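Local coordinates for malate dehydrogenase (Plasmodium falciparum, PDB 5NFR), which oxidises L-malate to oxaloacetate with NAD as cofactor and may also act on lactate, at residues A[9-14]-A[227-232]; A[28-33]-A[56-61]; A[65-70]-A[106-111]. All blocks are in the same frame, centred on the assembly; numbering follows the deposited sequence.

Interaction 1: residues A[9-14]-A[227-232]; sequences SGQIGA and SAAFAP
The carboxamide of Q11 meets A229 through its nitrogen, with NE2 4.2 Å from A229 CB, while the aliphatic root of the same side chain is closer, Q11 CB lying 3.8 Å from A229 CB. A bend at chi2 (-68°) folds the amide back beside this methyl, and OE1 makes a weak hydrogen bond to NE2 of Q11 in the second subunit. At the rim of the P232 ring, CB receives I12 CD1 at 3.9 Å, the two side chains crossing at about a right angle. I12 CG1 stands beside its backbone N (chi1 -65°) and rests 3.9 Å from A229 CA; one bond further, CD1 reaches A228 O at 3.8 Å. The contact is thus apolar and joins two helix starts, with G10 and A229 as the N-cap residues. The first belongs to the glycine-rich turn of the Rossmann domain, predicted to bind NAD, and a bound citrate lies close to the I12 side chain. Helix 11-22 of the NAD domain here abuts helix 230-244 of the C-terminal domain. A228 and P232 are backed by helix 144-158, and D44 of the second subunit accepts the backbone N-H groups of A229, F230 and A231.

Interaction 2: residues A[28-33]-A[56-61]; sequences LILYDV and RNILGT
L28 and N57 begin a ladder of five backbone hydrogen bonds that zips strand 28-31 to strand 58-61 in parallel. L28 N donates to N57 O at 2.8 Å, and L28 O then accepts L59 N. The shortest rung is L30 N to L59 O, 2.7 Å, followed by T61 N to L30 O at 2.8 Å and a longer bond from D32 N to T61 O, 3.3 Å, where the strands end. CA-H...O contacts fill the intervals. L30 O also receives G60 CA, and T61 O takes Y31 CA at 3.3 Å with an angle of 160° at the hydrogen, each carbonyl thereby serving an N-H and a C-H donor. The axes of the two short strands come within 4.7 Å at a crossing angle of -17°. The strands belong to a beta-alpha-beta unit completed by helix 37-52, within the parallel sheet of the Rossmann domain, where 58-61 is the outermost strand of this chain and 28-31 pairs on its other side with strand 3-7. Apolar contacts differ between the faces. L28, L30 and I58 pack on the one covered by helices 11-22 and 37-52, I58 CG2 approaching L28 CB at 4.3 Å. On the other, I29 CG2 meets T61 CG2 at 3.9 Å, their side chains crossing obliquely. With T61 OG1 anti to the backbone N (chi1 180°), the methyl falls between N and the carbonyl carbon, next to L30 O, while the hydroxyl turns to D66 and the N-H of Q63. The carboxylate of D32 turns away from strand 58-61, to S9 and V34, consistent with its predicted place in the NAD site.

Interaction 3: residues A[65-70]-A[106-111]; sequences EDIKDA and KLHCSK
The backbone carbonyl of H108 is approached by two carbons of K68, CG at 3.4 Å from H108 O and K68 CA in a CA-H...O contact with an angle of 155° at the hydrogen. From there the extended lysine chain passes obliquely across the histidine to the ring edge, where K68 CE is 3.7 Å from H108 ND1. One face of that ring lies under E65: E65 CA sits over its centre, 3.9 Å from the centroid and 11° off the normal, a CH-pi contact, while E65 CB touches H108 CE1 at 3.5 Å. L107 CD2 lies against the opposite face, offset toward the rim. The imidazole is therefore sandwiched where helix 91-108 of the Rossmann domain ends, docked on the crossover between strands 58-61 and 72-75, which links the two halves of its parallel sheet. C109, the first residue past the helix to leave helical geometry, places SG between its backbone N and carbonyl carbon (chi1 50°), against the I67 side chain, SG lying 3.9 Å from I67 CG2. C109 CB faces the type II turn I67-A70, 3.7 Å from D69 N. I73 of strand 72-75 packs against both I67 and C109.

Interactions 1 and 2 meet at residues predicted to bind NAD. S9 N is hydrogen-bonded to D32 OD2 at 2.9 Å, and S9 OG makes a weak hydrogen bond to Y31 O, which ties the glycine-rich turn to the end of strand 28-31; their centres are about 16 Å apart. The centre of interaction 3 is about 14 Å from that of interaction 2, and the two are joined by T61 OG1 to D66 OD1, 2.6 Å, with I29 CD1 packed on D66 O. Interactions 1 and 3 do not touch, their nearest atoms being about 11 Å apart. Interaction 1 joins the NAD-binding domain to the C-terminal domain of the same chain, beside the citrate, and A228 borders R150, a predicted substrate-binding residue.

Interaction 1: residues A[9-14]-A[227-232]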
ATOM      1  N   SER A   9     -10.984  39.286 -10.087  1.00 13.20           N
ATOM      2  CA  SER A   9     -12.381  39.335  -9.636  1.00 13.54           C
ATOM      3  C   SER A   9     -13.044  37.963  -9.486  1.00 13.12           C
ATOM      4  O   SER A   9     -14.235  37.846  -9.678  1.00 14.39           O
ATOM      5  CB  SER A   9     -13.167  40.214 -10.586  1.00 14.42           C
ATOM      6  OG  SER A   9     -12.600  41.545 -10.628  1.00 15.70           O
ATOM      7  N   GLY A  10     -12.281  36.926  -9.135  1.00 12.41           N
ATOM      8  CA  GLY A  10     -12.825  35.657  -8.729  1.00 11.67           C
ATOM      9  C   GLY A  10     -13.489  35.689  -7.331  1.00 12.02           C
ATOM     10  O   GLY A  10     -13.846  36.745  -6.782  1.00 12.04           O
ATOM     11  N   GLN A  11     -13.638  34.506  -6.745  1.00 11.78           N
ATOM     12  CA  GLN A  11     -14.292  34.331  -5.495  1.00 11.94           C
ATOM     13  C   GLN A  11     -13.669  35.234  -4.370  1.00 10.52           C
ATOM     14  O   GLN A  11     -14.410  35.967  -3.715  1.00 10.59           O
ATOM     15  CB  GLN A  11     -14.282  32.861  -5.047  1.00 13.26           C
ATOM     16  CG  GLN A  11     -15.489  32.061  -5.471  1.00 15.48           C
ATOM     17  CD  GLN A  11     -16.834  32.445  -4.818  1.00 17.40           C
ATOM     18  OE1 GLN A  11     -17.436  33.438  -5.229  1.00 19.88           O
ATOM     19  NE2 GLN A  11     -17.243  31.729  -3.736  1.00 17.83           N
ATOM     20  N   ILE A  12     -12.359  35.142  -4.206  1.00  8.78           N
ATOM     21  CA  ILE A  12     -11.658  35.815  -3.162  1.00  7.96           C
ATOM     22  C   ILE A  12     -11.750  37.320  -3.288  1.00  7.43           C
ATOM     23  O   ILE A  12     -12.219  38.011  -2.383  1.00  7.32           O
ATOM     24  CB  ILE A  12     -10.258  35.344  -2.982  1.00  7.62           C
ATOM     25  CG1 ILE A  12     -10.261  33.888  -2.508  1.00  7.30           C
ATOM     26  CG2 ILE A  12      -9.634  36.160  -1.867  1.00  8.08           C
ATOM     27  CD1 ILE A  12      -8.915  33.230  -2.399  1.00  7.04           C
ATOM     28  N   GLY A  13     -11.449  37.800  -4.458  1.00  7.00           N
ATOM     29  CA  GLY A  13     -11.534  39.202  -4.801  1.00  6.40           C
ATOM     30  C   GLY A  13     -12.903  39.748  -4.511  1.00  5.89           C
ATOM     31  O   GLY A  13     -13.010  40.820  -3.887  1.00  5.60           O
ATOM     32  N   ALA A  14     -13.951  39.087  -5.017  1.00  5.27           N
ATOM     33  CA  ALA A  14     -15.292  39.623  -4.820  1.00  4.94           C
ATOM     34  C   ALA A  14     -15.630  39.729  -3.308  1.00  4.72           C
ATOM     35  O   ALA A  14     -16.257  40.675  -2.882  1.00  4.59           O
ATOM     36  CB  ALA A  14     -16.292  38.795  -5.514  1.00  4.97           C
ATOM     37  N   SER A 227     -11.574  25.932  -3.910  1.00 14.36           N
ATOM     38  CA  SER A 227     -10.679  26.313  -2.843  1.00 13.43           C
ATOM     39  C   SER A 227     -11.365  27.322  -1.891  1.00 11.59           C
ATOM     40  O   SER A 227     -12.349  27.973  -2.283  1.00 11.13           O
ATOM     41  CB  SER A 227      -9.324  26.783  -3.391  1.00 13.45           C
ATOM     42  OG  SER A 227      -9.503  27.762  -4.375  1.00 13.87           O
ATOM     43  N   ALA A 228     -10.838  27.379  -0.669  1.00 10.10           N
ATOM     44  CA  ALA A 228     -11.368  28.267   0.403  1.00  9.26           C
ATOM     45  C   ALA A 228     -11.382  29.724  -0.078  1.00  8.27           C
ATOM     46  O   ALA A 228     -10.557  30.124  -0.885  1.00  8.07           O
ATOM     47  CB  ALA A 228     -10.564  28.132   1.617  1.00  9.14           C
ATOM     48  N   ALA A 229     -12.460  30.429   0.234  1.00  7.38           N
ATOM     49  CA  ALA A 229     -12.681  31.794  -0.291  1.00  6.83           C
ATOM     50  C   ALA A 229     -13.043  32.810   0.843  1.00  6.25           C
ATOM     51  O   ALA A 229     -12.571  33.917   0.820  1.00  6.07           O
ATOM     52  CB  ALA A 229     -13.799  31.805  -1.380  1.00  6.89           C
ATOM     53  N   PHE A 230     -13.895  32.407   1.803  1.00  5.68           N
ATOM     54  CA  PHE A 230     -14.337  33.316   2.846  1.00  5.24           C
ATOM     55  C   PHE A 230     -13.224  33.670   3.842  1.00  5.05           C
ATOM     56  O   PHE A 230     -13.004  34.853   4.085  1.00  5.01           O
ATOM     57  CB  PHE A 230     -15.576  32.793   3.576  1.00  5.08           C
ATOM     58  CG  PHE A 230     -16.780  32.810   2.707  1.00  4.96           C
ATOM     59  CD1 PHE A 230     -17.481  33.995   2.520  1.00  4.94           C
ATOM     60  CD2 PHE A 230     -17.211  31.651   2.084  1.00  4.84           C
ATOM     61  CE1 PHE A 230     -18.618  34.017   1.713  1.00  5.02           C
ATOM     62  CE2 PHE A 230     -18.354  31.654   1.296  1.00  4.85           C
ATOM     63  CZ  PHE A 230     -19.077  32.829   1.105  1.00  4.91           C
ATOM     64  N   ALA A 231     -12.545  32.650   4.372  1.00  4.75           N
ATOM     65  CA  ALA A 231     -11.492  32.866   5.326  1.00  4.68           C
ATOM     66  C   ALA A 231     -10.268  33.630   4.710  1.00  4.62           C
ATOM     67  O   ALA A 231      -9.857  34.635   5.272  1.00  4.39           O
ATOM     68  CB  ALA A 231     -11.055  31.580   6.005  1.00  4.62           C
ATOM     69  N   PRO A 232      -9.906  33.264   3.451  1.00  4.57           N
ATOM     70  CA  PRO A 232      -8.854  34.100   2.804  1.00  4.51           C
ATOM     71  C   PRO A 232      -9.251  35.542   2.639  1.00  4.43           C
ATOM     72  O   PRO A 232      -8.441  36.429   2.922  1.00  4.53           O
ATOM     73  CB  PRO A 232      -8.720  33.450   1.442  1.00  4.57           C
ATOM     74  CG  PRO A 232      -9.053  31.999   1.716  1.00  4.54           C
ATOM     75  CD  PRO A 232     -10.098  31.969   2.781  1.00  4.43           C
TER

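Interaction 2: residues A[28-33]-A[56-61]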
ATOM      1  N   LEU A  28     -13.995  50.830  -4.374  1.00 11.73           N
ATOM      2  CA  LEU A  28     -13.441  49.640  -4.991  1.00 11.98           C
ATOM      3  C   LEU A  28     -13.169  49.859  -6.459  1.00 11.96           C
ATOM      4  O   LEU A  28     -13.969  50.453  -7.190  1.00 11.47           O
ATOM      5  CB  LEU A  28     -14.355  48.458  -4.836  1.00 11.97           C
ATOM      6  CG  LEU A  28     -14.645  48.105  -3.389  1.00 12.32           C
ATOM      7  CD1 LEU A  28     -15.652  46.926  -3.355  1.00 12.45           C
ATOM      8  CD2 LEU A  28     -13.367  47.734  -2.629  1.00 12.11           C
ATOM      9  N   ILE A  29     -12.046  49.304  -6.894  1.00 12.60           N
ATOM     10  CA  ILE A  29     -11.801  49.032  -8.337  1.00 12.72           C
ATOM     11  C   ILE A  29     -11.622  47.548  -8.557  1.00 12.56           C
ATOM     12  O   ILE A  29     -10.679  46.935  -8.050  1.00 11.99           O
ATOM     13  CB  ILE A  29     -10.603  49.832  -8.794  1.00 13.10           C
ATOM     14  CG1 ILE A  29     -11.006  51.309  -8.839  1.00 12.65           C
ATOM     15  CG2 ILE A  29     -10.227  49.388 -10.233  1.00 13.68           C
ATOM     16  CD1 ILE A  29      -9.864  52.193  -8.758  1.00 13.01           C
ATOM     17  N   LEU A  30     -12.644  46.950  -9.152  1.00 13.84           N
ATOM     18  CA  LEU A  30     -12.663  45.496  -9.488  1.00 14.90           C
ATOM     19  C   LEU A  30     -12.119  45.275 -10.910  1.00 15.47           C
ATOM     20  O   LEU A  30     -12.758  45.700 -11.889  1.00 16.77           O
ATOM     21  CB  LEU A  30     -14.062  44.947  -9.454  1.00 16.05           C
ATOM     22  CG  LEU A  30     -14.412  44.263  -8.171  1.00 17.63           C
ATOM     23  CD1 LEU A  30     -15.921  44.150  -8.044  1.00 19.27           C
ATOM     24  CD2 LEU A  30     -13.818  42.874  -8.107  1.00 17.69           C
ATOM     25  N   TYR A  31     -10.932  44.665 -10.994  1.00 14.82           N
ATOM     26  CA  TYR A  31     -10.268  44.439 -12.204  1.00 14.75           C
ATOM     27  C   TYR A  31     -10.230  42.937 -12.470  1.00 16.11           C
ATOM     28  O   TYR A  31      -9.926  42.120 -11.563  1.00 16.29           O
ATOM     29  CB  TYR A  31      -8.807  45.034 -12.238  1.00 14.41           C
ATOM     30  CG  TYR A  31      -8.010  44.561 -13.437  1.00 13.89           C
ATOM     31  CD1 TYR A  31      -7.365  43.360 -13.407  1.00 13.84           C
ATOM     32  CD2 TYR A  31      -8.065  45.257 -14.629  1.00 14.08           C
ATOM     33  CE1 TYR A  31      -6.712  42.891 -14.507  1.00 14.81           C
ATOM     34  CE2 TYR A  31      -7.430  44.807 -15.764  1.00 14.69           C
ATOM     35  CZ  TYR A  31      -6.755  43.610 -15.704  1.00 15.35           C
ATOM     36  OH  TYR A  31      -6.097  43.109 -16.798  1.00 15.32           O
ATOM     37  N   ASP A  32     -10.415  42.591 -13.751  1.00 16.47           N
ATOM     38  CA  ASP A  32     -10.042  41.280 -14.228  1.00 18.15           C
ATOM     39  C   ASP A  32      -9.618  41.389 -15.706  1.00 22.02           C
ATOM     40  O   ASP A  32     -10.042  42.292 -16.444  1.00 21.27           O
ATOM     41  CB  ASP A  32     -11.215  40.289 -14.024  1.00 16.94           C
ATOM     42  CG  ASP A  32     -10.786  38.799 -13.949  1.00 15.98           C
ATOM     43  OD1 ASP A  32     -10.802  38.126 -15.003  1.00 15.09           O
ATOM     44  OD2 ASP A  32     -10.542  38.306 -12.812  1.00 14.62           O
ATOM     45  N   VAL A  33      -8.912  40.354 -16.146  1.00 25.14           N
ATOM     46  CA  VAL A  33      -8.615  40.209 -17.555  1.00 27.05           C
ATOM     47  C   VAL A  33      -9.875  39.836 -18.412  1.00 27.03           C
ATOM     48  O   VAL A  33     -10.034  40.327 -19.534  1.00 29.03           O
ATOM     49  CB  VAL A  33      -7.372  39.284 -17.739  1.00 29.03           C
ATOM     50  CG1 VAL A  33      -7.609  37.851 -17.207  1.00 28.77           C
ATOM     51  CG2 VAL A  33      -6.933  39.290 -19.188  1.00 31.15           C
ATOM     52  N   ARG A  56     -20.017  53.559  -0.685  1.00 12.66           N
ATOM     53  CA  ARG A  56     -18.778  53.673  -1.415  1.00 13.76           C
ATOM     54  C   ARG A  56     -18.931  53.293  -2.925  1.00 13.12           C
ATOM     55  O   ARG A  56     -19.825  52.635  -3.370  1.00 12.36           O
ATOM     56  CB  ARG A  56     -17.753  52.743  -0.842  1.00 15.10           C
ATOM     57  CG  ARG A  56     -17.376  53.062   0.552  1.00 16.41           C
ATOM     58  CD  ARG A  56     -16.582  54.327   0.612  1.00 18.31           C
ATOM     59  NE  ARG A  56     -15.737  54.303   1.795  1.00 21.09           N
ATOM     60  CZ  ARG A  56     -14.760  55.149   2.038  1.00 22.27           C
ATOM     61  NH1 ARG A  56     -14.414  56.075   1.164  1.00 22.69           N
ATOM     62  NH2 ARG A  56     -14.109  55.035   3.175  1.00 24.24           N
ATOM     63  N   ASN A  57     -18.046  53.877  -3.693  1.00 14.04           N
ATOM     64  CA  ASN A  57     -18.050  53.743  -5.112  1.00 14.17           C
ATOM     65  C   ASN A  57     -17.427  52.399  -5.533  1.00 13.78           C
ATOM     66  O   ASN A  57     -16.498  51.898  -4.905  1.00 12.44           O
ATOM     67  CB  ASN A  57     -17.315  54.896  -5.717  1.00 15.06           C
ATOM     68  CG  ASN A  57     -17.878  55.237  -7.065  1.00 17.17           C
ATOM     69  OD1 ASN A  57     -17.404  54.756  -8.088  1.00 16.02           O
ATOM     70  ND2 ASN A  57     -18.944  56.043  -7.058  1.00 18.23           N
ATOM     71  N   ILE A  58     -18.005  51.785  -6.547  1.00 14.36           N
ATOM     72  CA  ILE A  58     -17.551  50.470  -7.063  1.00 14.67           C
ATOM     73  C   ILE A  58     -17.468  50.511  -8.588  1.00 14.55           C
ATOM     74  O   ILE A  58     -18.493  50.694  -9.246  1.00 14.62           O
ATOM     75  CB  ILE A  58     -18.526  49.325  -6.705  1.00 14.81           C
ATOM     76  CG1 ILE A  58     -18.814  49.354  -5.208  1.00 14.73           C
ATOM     77  CG2 ILE A  58     -17.929  47.963  -7.087  1.00 14.61           C
ATOM     78  CD1 ILE A  58     -20.099  48.646  -4.804  1.00 14.76           C
ATOM     79  N   LEU A  59     -16.295  50.251  -9.122  1.00 14.36           N
ATOM     80  CA  LEU A  59     -16.065  50.297 -10.524  1.00 15.70           C
ATOM     81  C   LEU A  59     -15.516  48.940 -10.965  1.00 15.11           C
ATOM     82  O   LEU A  59     -14.438  48.500 -10.515  1.00 15.87           O
ATOM     83  CB  LEU A  59     -15.096  51.412 -10.862  1.00 17.71           C
ATOM     84  CG  LEU A  59     -14.907  51.822 -12.347  1.00 21.22           C
ATOM     85  CD1 LEU A  59     -14.206  53.163 -12.535  1.00 21.93           C
ATOM     86  CD2 LEU A  59     -14.035  50.816 -13.075  1.00 22.27           C
ATOM     87  N   GLY A  60     -16.224  48.288 -11.893  1.00 14.28           N
ATOM     88  CA  GLY A  60     -15.778  47.036 -12.537  1.00 14.29           C
ATOM     89  C   GLY A  60     -15.138  47.327 -13.894  1.00 14.47           C
ATOM     90  O   GLY A  60     -15.672  48.070 -14.681  1.00 14.44           O
ATOM     91  N   THR A  61     -13.966  46.779 -14.146  1.00 14.89           N
ATOM     92  CA  THR A  61     -13.174  47.202 -15.297  1.00 15.01           C
ATOM     93  C   THR A  61     -12.238  46.112 -15.815  1.00 15.34           C
ATOM     94  O   THR A  61     -11.780  45.248 -15.081  1.00 13.34           O
ATOM     95  CB  THR A  61     -12.340  48.505 -14.989  1.00 14.98           C
ATOM     96  OG1 THR A  61     -11.548  48.914 -16.139  1.00 15.55           O
ATOM     97  CG2 THR A  61     -11.383  48.293 -13.810  1.00 15.01           C
TER

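Interaction 3: residues A[65-70]-A[106-111]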
ATOM      1  N   GLU A  65      -5.205  50.238 -16.398  1.00 24.98           N
ATOM      2  CA  GLU A  65      -4.878  51.587 -16.109  1.00 26.41           C
ATOM      3  C   GLU A  65      -5.826  52.254 -15.093  1.00 26.95           C
ATOM      4  O   GLU A  65      -5.436  53.276 -14.479  1.00 24.88           O
ATOM      5  CB  GLU A  65      -4.685  52.480 -17.372  1.00 28.96           C
ATOM      6  CG  GLU A  65      -5.906  52.797 -18.208  1.00 32.79           C
ATOM      7  CD  GLU A  65      -6.061  51.877 -19.426  1.00 36.64           C
ATOM      8  OE1 GLU A  65      -5.539  50.717 -19.431  1.00 36.84           O
ATOM      9  OE2 GLU A  65      -6.853  52.260 -20.331  1.00 41.34           O
ATOM     10  N   ASP A  66      -7.040  51.720 -14.928  1.00 25.73           N
ATOM     11  CA  ASP A  66      -7.953  52.174 -13.875  1.00 25.43           C
ATOM     12  C   ASP A  66      -7.457  51.939 -12.426  1.00 25.86           C
ATOM     13  O   ASP A  66      -8.011  52.473 -11.484  1.00 23.18           O
ATOM     14  CB  ASP A  66      -9.318  51.524 -14.066  1.00 24.31           C
ATOM     15  CG  ASP A  66     -10.082  52.111 -15.243  1.00 24.68           C
ATOM     16  OD1 ASP A  66     -10.999  51.448 -15.772  1.00 22.92           O
ATOM     17  OD2 ASP A  66      -9.784  53.269 -15.617  1.00 25.81           O
ATOM     18  N   ILE A  67      -6.426  51.123 -12.288  1.00 27.35           N
ATOM     19  CA  ILE A  67      -5.762  50.895 -11.061  1.00 29.92           C
ATOM     20  C   ILE A  67      -4.926  52.150 -10.498  1.00 29.63           C
ATOM     21  O   ILE A  67      -4.427  52.108  -9.398  1.00 23.68           O
ATOM     22  CB  ILE A  67      -4.902  49.605 -11.219  1.00 32.60           C
ATOM     23  CG1 ILE A  67      -4.813  48.908  -9.888  1.00 39.46           C
ATOM     24  CG2 ILE A  67      -3.485  49.874 -11.721  1.00 30.79           C
ATOM     25  CD1 ILE A  67      -3.685  47.908  -9.805  1.00 42.14           C
ATOM     26  N   LYS A  68      -4.817  53.221 -11.281  1.00 32.78           N
ATOM     27  CA  LYS A  68      -4.030  54.394 -10.949  1.00 36.76           C
ATOM     28  C   LYS A  68      -4.411  54.955  -9.628  1.00 35.78           C
ATOM     29  O   LYS A  68      -5.598  55.097  -9.302  1.00 37.84           O
ATOM     30  CB  LYS A  68      -4.194  55.509 -12.001  1.00 43.37           C
ATOM     31  CG  LYS A  68      -3.166  55.465 -13.105  1.00 50.25           C
ATOM     32  CD  LYS A  68      -3.574  56.299 -14.324  1.00 60.24           C
ATOM     33  CE  LYS A  68      -2.791  55.899 -15.592  1.00 63.85           C
ATOM     34  NZ  LYS A  68      -3.458  56.400 -16.825  1.00 66.84           N
ATOM     35  N   ASP A  69      -3.397  55.303  -8.868  1.00 34.91           N
ATOM     36  CA  ASP A  69      -3.615  55.944  -7.569  1.00 35.54           C
ATOM     37  C   ASP A  69      -4.349  55.080  -6.529  1.00 28.53           C
ATOM     38  O   ASP A  69      -4.937  55.591  -5.602  1.00 31.11           O
ATOM     39  CB  ASP A  69      -4.344  57.314  -7.753  1.00 40.33           C
ATOM     40  CG  ASP A  69      -3.620  58.260  -8.755  1.00 43.68           C
ATOM     41  OD1 ASP A  69      -2.368  58.452  -8.636  1.00 47.30           O
ATOM     42  OD2 ASP A  69      -4.309  58.860  -9.618  1.00 43.95           O
ATOM     43  N   ALA A  70      -4.361  53.789  -6.725  1.00 24.77           N
ATOM     44  CA  ALA A  70      -4.888  52.912  -5.745  1.00 21.40           C
ATOM     45  C   ALA A  70      -4.000  53.073  -4.543  1.00 18.44           C
ATOM     46  O   ALA A  70      -2.815  53.066  -4.657  1.00 17.34           O
ATOM     47  CB  ALA A  70      -4.861  51.471  -6.226  1.00 20.38           C
ATOM     48  N   LYS A 106       3.836  48.586 -11.532  1.00 25.94           N
ATOM     49  CA  LYS A 106       5.037  49.398 -11.669  1.00 29.88           C
ATOM     50  C   LYS A 106       4.756  50.698 -12.416  1.00 31.31           C
ATOM     51  O   LYS A 106       5.077  51.795 -11.858  1.00 36.42           O
ATOM     52  CB  LYS A 106       6.146  48.622 -12.361  1.00 31.01           C
ATOM     53  CG  LYS A 106       7.453  49.366 -12.528  1.00 31.71           C
ATOM     54  CD  LYS A 106       8.475  48.512 -13.263  1.00 35.19           C
ATOM     55  CE  LYS A 106       9.682  49.346 -13.643  1.00 38.24           C
ATOM     56  NZ  LYS A 106      10.583  48.647 -14.602  1.00 38.63           N
ATOM     57  N   LEU A 107       4.112  50.627 -13.574  1.00 29.44           N
ATOM     58  CA  LEU A 107       3.844  51.861 -14.309  1.00 30.61           C
ATOM     59  C   LEU A 107       2.602  52.641 -13.943  1.00 33.30           C
ATOM     60  O   LEU A 107       2.585  53.850 -14.138  1.00 35.25           O
ATOM     61  CB  LEU A 107       3.879  51.666 -15.779  1.00 31.62           C
ATOM     62  CG  LEU A 107       2.992  51.119 -16.827  1.00 30.40           C
ATOM     63  CD1 LEU A 107       2.791  49.651 -16.867  1.00 31.84           C
ATOM     64  CD2 LEU A 107       2.306  51.978 -17.803  1.00 29.11           C
ATOM     65  N   HIS A 108       1.626  52.024 -13.269  1.00 36.40           N
ATOM     66  CA  HIS A 108       0.361  52.709 -12.984  1.00 38.17           C
ATOM     67  C   HIS A 108       0.151  53.229 -11.544  1.00 42.63           C
ATOM     68  O   HIS A 108      -0.519  54.267 -11.356  1.00 51.50           O
ATOM     69  CB  HIS A 108      -0.791  51.812 -13.397  1.00 37.15           C
ATOM     70  CG  HIS A 108      -0.896  51.614 -14.878  1.00 37.86           C
ATOM     71  ND1 HIS A 108      -1.113  52.653 -15.760  1.00 37.93           N
ATOM     72  CD2 HIS A 108      -0.834  50.485 -15.634  1.00 38.16           C
ATOM     73  CE1 HIS A 108      -1.204  52.167 -16.994  1.00 37.44           C
ATOM     74  NE2 HIS A 108      -1.040  50.857 -16.943  1.00 37.36           N
ATOM     75  N   CYS A 109       0.666  52.536 -10.522  1.00 45.25           N
ATOM     76  CA  CYS A 109       0.553  53.019  -9.117  1.00 46.85           C
ATOM     77  C   CYS A 109       1.636  52.478  -8.239  1.00 42.55           C
ATOM     78  O   CYS A 109       1.446  51.507  -7.464  1.00 42.06           O
ATOM     79  CB  CYS A 109      -0.820  52.664  -8.515  1.00 53.25           C
ATOM     80  SG  CYS A 109      -1.242  50.915  -8.738  1.00 56.22           S
ATOM     81  N   SER A 110       2.786  53.122  -8.345  1.00 39.68           N
ATOM     82  CA  SER A 110       3.959  52.676  -7.624  1.00 38.08           C
ATOM     83  C   SER A 110       3.898  52.978  -6.119  1.00 36.14           C
ATOM     84  O   SER A 110       4.719  52.434  -5.370  1.00 40.05           O
ATOM     85  CB  SER A 110       5.240  53.276  -8.233  1.00 39.49           C
ATOM     86  OG  SER A 110       5.253  54.688  -8.129  1.00 35.72           O
ATOM     87  N   LYS A 111       2.947  53.785  -5.646  1.00 32.04           N
ATOM     88  CA  LYS A 111       2.860  54.095  -4.194  1.00 30.01           C
ATOM     89  C   LYS A 111       1.925  53.214  -3.342  1.00 24.99           C
ATOM     90  O   LYS A 111       1.805  53.389  -2.126  1.00 23.05           O
ATOM     91  CB  LYS A 111       2.518  55.570  -4.011  1.00 35.25           C
ATOM     92  CG  LYS A 111       3.728  56.470  -4.325  1.00 40.39           C
ATOM     93  CD  LYS A 111       3.656  57.828  -3.631  1.00 44.88           C
ATOM     94  CE  LYS A 111       5.013  58.527  -3.602  1.00 47.68           C
ATOM     95  NZ  LYS A 111       5.032  59.788  -2.784  1.00 47.59           N
TER